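Local coordinates for heat shock protein, putative (Plasmodium falciparum, PDB 1Y6Z) that probably works as an ATP-dependent Hsp90-family chaperone that binds unfolded proteins, this piece being its middle domain, at residues N25-Y30 against F96-V101; I73-Y76 against F81-D84. All coordinates share one frame; numbering follows the deposited sequence.

Contact 1: residues N25-Y30 against F96-V101; sequences NTFKAY and FLRGIV
The ring of F27 reaches strand 98-103 at R98, G99 and I100: R98 covers one face, while G99 and I100 both crowd the CZ end. R98 lays its CB over that face, 3.9 Å from the ring centroid and only 8° off the normal, a CH-pi contact with almost no offset. The rim atom CZ of F27 abuts the backbone, 3.2 Å from N of G99, while O of G99 lies at the ring edge, in plane. I100 adds CG2, 4.1 Å from CZ of F27. On the face away from R98, CG2 of T26 sits over the ring centre, so the phenyl group is held between two aliphatic groups. This is helix-on-sheet packing in the middle domain of an Hsp90-family protein: the last turn of helix 16-27 rests on the central strand of a five-stranded mixed sheet. K28 follows with positive phi and turns the chain out of the helix. Further out, the R98 chain bends at chi2 (-68°), carrying its guanidinium away from F27; there NH1 donates to O of L97 at 2.9 Å, from above the carbonyl plane, and NH2 forms a salt bridge with E60.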
loop_
_atom_site.group_PDB
_atom_site.type_symbol
_atom_site.label_atom_id
_atom_site.label_comp_id
_atom_site.label_asym_id
_atom_site.label_seq_id
_atom_site.Cartn_x
_atom_site.Cartn_y
_atom_site.Cartn_z
ATOM N N ASN B 25 -11.099 -3.612 -28.765
ATOM C CA ASN B 25 -12.140 -2.952 -29.530
ATOM C C ASN B 25 -12.251 -1.473 -29.235
ATOM O O ASN B 25 -12.390 -0.659 -30.153
ATOM C CB ASN B 25 -13.468 -3.679 -29.332
ATOM C CG ASN B 25 -13.437 -5.094 -29.901
ATOM O OD1 ASN B 25 -12.651 -5.418 -30.831
ATOM N ND2 ASN B 25 -14.292 -5.961 -29.346
ATOM N N THR B 26 -12.167 -1.123 -27.954
ATOM C CA THR B 26 -12.319 0.220 -27.526
ATOM C C THR B 26 -11.153 1.161 -27.844
ATOM O O THR B 26 -11.375 2.290 -28.281
ATOM C CB THR B 26 -12.615 0.297 -26.019
ATOM O OG1 THR B 26 -13.774 -0.493 -25.740
ATOM C CG2 THR B 26 -12.905 1.731 -25.637
ATOM N N PHE B 27 -9.934 0.705 -27.599
ATOM C CA PHE B 27 -8.748 1.538 -27.750
ATOM C C PHE B 27 -8.049 1.223 -29.044
ATOM O O PHE B 27 -6.960 1.754 -29.304
ATOM C CB PHE B 27 -7.821 1.343 -26.541
ATOM C CG PHE B 27 -8.470 1.750 -25.259
ATOM C CD1 PHE B 27 -9.031 0.791 -24.416
ATOM C CD2 PHE B 27 -8.577 3.111 -24.919
ATOM C CE1 PHE B 27 -9.699 1.167 -23.219
ATOM C CE2 PHE B 27 -9.224 3.507 -23.710
ATOM C CZ PHE B 27 -9.784 2.528 -22.865
ATOM N N LYS B 28 -8.655 0.324 -29.833
ATOM C CA LYS B 28 -8.154 0.031 -31.173
ATOM C C LYS B 28 -6.677 -0.316 -31.077
ATOM O O LYS B 28 -5.826 0.234 -31.782
ATOM C CB LYS B 28 -8.424 1.238 -32.066
ATOM C CG LYS B 28 -9.928 1.490 -32.230
ATOM C CD LYS B 28 -10.250 2.886 -32.717
ATOM C CE LYS B 28 -11.751 3.078 -32.947
ATOM N NZ LYS B 28 -12.477 3.470 -31.699
ATOM N N ALA B 29 -6.390 -1.239 -30.165
ATOM C CA ALA B 29 -5.058 -1.658 -29.833
ATOM C C ALA B 29 -4.965 -3.090 -30.293
ATOM O O ALA B 29 -5.960 -3.783 -30.416
ATOM C CB ALA B 29 -4.853 -1.567 -28.299
ATOM N N TYR B 30 -3.766 -3.524 -30.612
ATOM C CA TYR B 30 -3.602 -4.867 -31.177
ATOM C C TYR B 30 -3.118 -5.868 -30.122
ATOM O O TYR B 30 -3.688 -6.977 -29.972
ATOM C CB TYR B 30 -2.677 -4.784 -32.398
ATOM C CG TYR B 30 -3.377 -4.086 -33.527
ATOM C CD1 TYR B 30 -3.190 -2.705 -33.761
ATOM C CD2 TYR B 30 -4.307 -4.781 -34.313
ATOM C CE1 TYR B 30 -3.885 -2.048 -34.782
ATOM C CE2 TYR B 30 -4.993 -4.150 -35.318
ATOM C CZ TYR B 30 -4.773 -2.790 -35.559
ATOM O OH TYR B 30 -5.449 -2.198 -36.594
ATOM N N PHE B 96 0.289 6.631 -19.624
ATOM C CA PHE B 96 0.347 5.356 -20.416
ATOM C C PHE B 96 -0.849 4.454 -20.128
ATOM O O PHE B 96 -1.108 3.549 -20.890
ATOM C CB PHE B 96 1.655 4.588 -20.211
ATOM C CG PHE B 96 1.843 4.070 -18.797
ATOM C CD1 PHE B 96 2.489 4.830 -17.842
ATOM C CD2 PHE B 96 1.322 2.814 -18.425
ATOM C CE1 PHE B 96 2.700 4.367 -16.526
ATOM C CE2 PHE B 96 1.478 2.352 -17.069
ATOM C CZ PHE B 96 2.179 3.118 -16.155
ATOM N N LEU B 97 -1.602 4.680 -19.041
ATOM C CA LEU B 97 -2.757 3.848 -18.762
ATOM C C LEU B 97 -3.864 4.087 -19.831
ATOM O O LEU B 97 -4.030 5.198 -20.316
ATOM C CB LEU B 97 -3.386 4.295 -17.395
ATOM C CG LEU B 97 -2.682 4.030 -16.082
ATOM C CD1 LEU B 97 -3.683 4.552 -14.985
ATOM C CD2 LEU B 97 -2.533 2.577 -15.885
ATOM N N ARG B 98 -4.609 3.048 -20.164
ATOM C CA ARG B 98 -5.790 3.175 -21.000
ATOM C C ARG B 98 -6.937 2.611 -20.166
ATOM O O ARG B 98 -6.776 1.613 -19.460
ATOM C CB ARG B 98 -5.615 2.409 -22.318
ATOM C CG ARG B 98 -4.489 2.940 -23.197
ATOM C CD ARG B 98 -4.892 4.292 -23.690
ATOM N NE ARG B 98 -3.953 5.003 -24.571
ATOM C CZ ARG B 98 -3.092 5.929 -24.159
ATOM N NH1 ARG B 98 -2.945 6.182 -22.876
ATOM N NH2 ARG B 98 -2.312 6.557 -25.037
ATOM N N GLY B 99 -8.120 3.207 -20.238
ATOM C CA GLY B 99 -9.188 2.739 -19.371
ATOM C C GLY B 99 -10.464 3.562 -19.509
ATOM O O GLY B 99 -10.554 4.469 -20.351
ATOM N N ILE B 100 -11.444 3.210 -18.686
ATOM C CA ILE B 100 -12.700 3.892 -18.713
ATOM C C ILE B 100 -13.063 4.290 -17.298
ATOM O O ILE B 100 -12.719 3.604 -16.333
ATOM C CB ILE B 100 -13.837 3.053 -19.436
ATOM C CG1 ILE B 100 -14.389 1.949 -18.539
ATOM C CG2 ILE B 100 -13.350 2.468 -20.859
ATOM C CD1 ILE B 100 -15.559 2.409 -17.587
ATOM N N VAL B 101 -13.792 5.389 -17.179
ATOM C CA VAL B 101 -14.485 5.712 -15.929
ATOM C C VAL B 101 -15.950 6.003 -16.292
ATOM O O VAL B 101 -16.205 6.798 -17.205
ATOM C CB VAL B 101 -13.904 6.982 -15.273
ATOM C CG1 VAL B 101 -14.715 7.320 -13.970
ATOM C CG2 VAL B 101 -12.436 6.829 -14.964
#

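Contact 2: residues I73-Y76 against F81-D84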
loop_
_atom_site.group_PDB
_atom_site.type_symbol
_atom_site.label_atom_id
_atom_site.label_comp_id
_atom_site.label_asym_id
_atom_site.label_seq_id
_atom_site.Cartn_x
_atom_site.Cartn_y
_atom_site.Cartn_z
ATOM N N ILE B 73 -7.704 7.774 -21.042
ATOM C CA ILE B 73 -8.864 7.408 -20.264
ATOM C C ILE B 73 -10.159 8.065 -20.780
ATOM O O ILE B 73 -10.258 9.296 -20.919
ATOM C CB ILE B 73 -8.633 7.674 -18.780
ATOM C CG1 ILE B 73 -7.373 6.888 -18.307
ATOM C CG2 ILE B 73 -9.824 7.292 -17.993
ATOM C CD1 ILE B 73 -7.182 6.967 -16.811
ATOM N N ARG B 74 -11.117 7.218 -21.088
ATOM C CA ARG B 74 -12.420 7.634 -21.646
ATOM C C ARG B 74 -13.422 7.830 -20.496
ATOM O O ARG B 74 -13.663 6.904 -19.711
ATOM C CB ARG B 74 -12.941 6.544 -22.564
ATOM C CG ARG B 74 -12.076 6.306 -23.801
ATOM C CD ARG B 74 -12.581 5.083 -24.472
ATOM N NE ARG B 74 -13.959 5.275 -24.925
ATOM C CZ ARG B 74 -14.270 5.754 -26.134
ATOM N NH1 ARG B 74 -13.314 6.092 -26.987
ATOM N NH2 ARG B 74 -15.536 5.890 -26.498
ATOM N N LEU B 75 -13.969 9.038 -20.398
ATOM C CA LEU B 75 -14.990 9.334 -19.454
ATOM C C LEU B 75 -16.411 9.081 -20.031
ATOM O O LEU B 75 -16.756 9.531 -21.138
ATOM C CB LEU B 75 -14.896 10.773 -18.973
ATOM C CG LEU B 75 -16.157 11.182 -18.180
ATOM C CD1 LEU B 75 -16.126 10.747 -16.721
ATOM C CD2 LEU B 75 -16.422 12.693 -18.284
ATOM N N TYR B 76 -17.220 8.392 -19.240
ATOM C CA TYR B 76 -18.624 8.174 -19.528
ATOM C C TYR B 76 -19.346 8.822 -18.334
ATOM O O TYR B 76 -18.827 8.842 -17.199
ATOM C CB TYR B 76 -18.940 6.673 -19.644
ATOM C CG TYR B 76 -18.289 5.942 -20.826
ATOM C CD1 TYR B 76 -16.966 5.531 -20.745
ATOM C CD2 TYR B 76 -18.990 5.694 -22.034
ATOM C CE1 TYR B 76 -16.352 4.896 -21.752
ATOM C CE2 TYR B 76 -18.360 5.031 -23.103
ATOM C CZ TYR B 76 -17.026 4.629 -22.928
ATOM O OH TYR B 76 -16.310 3.968 -23.896
ATOM N N PHE B 81 -20.700 8.191 -23.525
ATOM C CA PHE B 81 -19.363 8.664 -23.773
ATOM C C PHE B 81 -19.317 10.186 -23.864
ATOM O O PHE B 81 -20.095 10.803 -24.620
ATOM C CB PHE B 81 -18.812 8.049 -25.050
ATOM C CG PHE B 81 -17.427 8.531 -25.399
ATOM C CD1 PHE B 81 -16.351 8.314 -24.514
ATOM C CD2 PHE B 81 -17.192 9.212 -26.611
ATOM C CE1 PHE B 81 -15.078 8.766 -24.829
ATOM C CE2 PHE B 81 -15.926 9.644 -26.936
ATOM C CZ PHE B 81 -14.854 9.427 -26.051
ATOM N N ILE B 82 -18.422 10.782 -23.076
ATOM C CA ILE B 82 -18.216 12.225 -23.066
ATOM C C ILE B 82 -17.012 12.643 -23.907
ATOM O O ILE B 82 -17.150 13.376 -24.896
ATOM C CB ILE B 82 -18.105 12.774 -21.644
ATOM C CG1 ILE B 82 -19.314 12.335 -20.805
ATOM C CG2 ILE B 82 -17.944 14.305 -21.658
ATOM C CD1 ILE B 82 -19.897 13.417 -19.995
ATOM N N ASN B 83 -15.825 12.193 -23.491
ATOM C CA ASN B 83 -14.610 12.383 -24.257
ATOM C C ASN B 83 -13.504 11.524 -23.652
ATOM O O ASN B 83 -13.680 10.997 -22.536
ATOM C CB ASN B 83 -14.175 13.872 -24.325
ATOM C CG ASN B 83 -13.794 14.446 -22.965
ATOM O OD1 ASN B 83 -12.974 13.868 -22.226
ATOM N ND2 ASN B 83 -14.372 15.599 -22.634
ATOM N N ASP B 84 -12.389 11.403 -24.400
ATOM C CA ASP B 84 -11.231 10.604 -24.007
ATOM C C ASP B 84 -10.022 11.407 -23.466
ATOM O O ASP B 84 -8.855 11.074 -23.716
ATOM C CB ASP B 84 -10.848 9.637 -25.133
ATOM C CG ASP B 84 -10.405 10.346 -26.421
ATOM O OD1 ASP B 84 -10.225 11.605 -26.455
ATOM O OD2 ASP B 84 -10.199 9.594 -27.412
#
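R74 and F81 meet across the hairpin of strands 73-77 and 80-83, and the arginine can be followed atom by atom. Its CB lies 3.8 Å from CE1 of F81, and CG touches CB of D84 at the same distance. CD packs on CG2 of T26, and a bend at chi3 (63°) then brings the end of the chain over the phenyl ring. NE gives a hydrogen bond to OH of Y76, 2.9 Å away and somewhat tilted from the guanidinium plane. CZ stands 3.8 Å from the centroid of the F81 ring; the two planes are 12° apart, a stacked cation-pi pair. At the tip NH1 lies near CZ of F81, and NH2 sits over the ring centre, 3.2 Å from CD1 of F81, with a second, weak bond to OH of Y76. F81 also packs its CB against CE2 of Y76 at 3.6 Å, their rings meeting obliquely. Beneath this cluster the backbones are joined in antiparallel fashion: N of L75 donates to O of N83 (2.9 Å), and N of I82 to O of L75 (2.8 Å). CD2 of L75 lies against CB of I82, the two side chains side by side and pointing the same way. D84 pairs with R71 through OD1. Bonded to the tyrosine hydroxyl and stacked on F81, the guanidinium of R74 has both its rotation and its tilt restrained, and its positive charge is probably stabilised by the face of the phenyl ring.

The two contacts have their centres about 11 Å apart and share the five-stranded mixed sheet of the Hsp90 middle domain. Contact 1 sets helix 16-27 on strand 98-103; contact 2 ties strand 73-77 to 80-83, one of the two edge strands within the chain. Along the chain the hairpin of contact 2 is nested within the loop that contact 1 closes. The neighbouring strands 98-103 and 73-77 run parallel, with probable hydrogen bonds from N of R74 to O of G99 and from N of Y76 to O of V101. T26 and F27 on the helix also touch R74, whose guanidinium stacks on F81, so R74 lies between helix and edge strand and connects the two contacts.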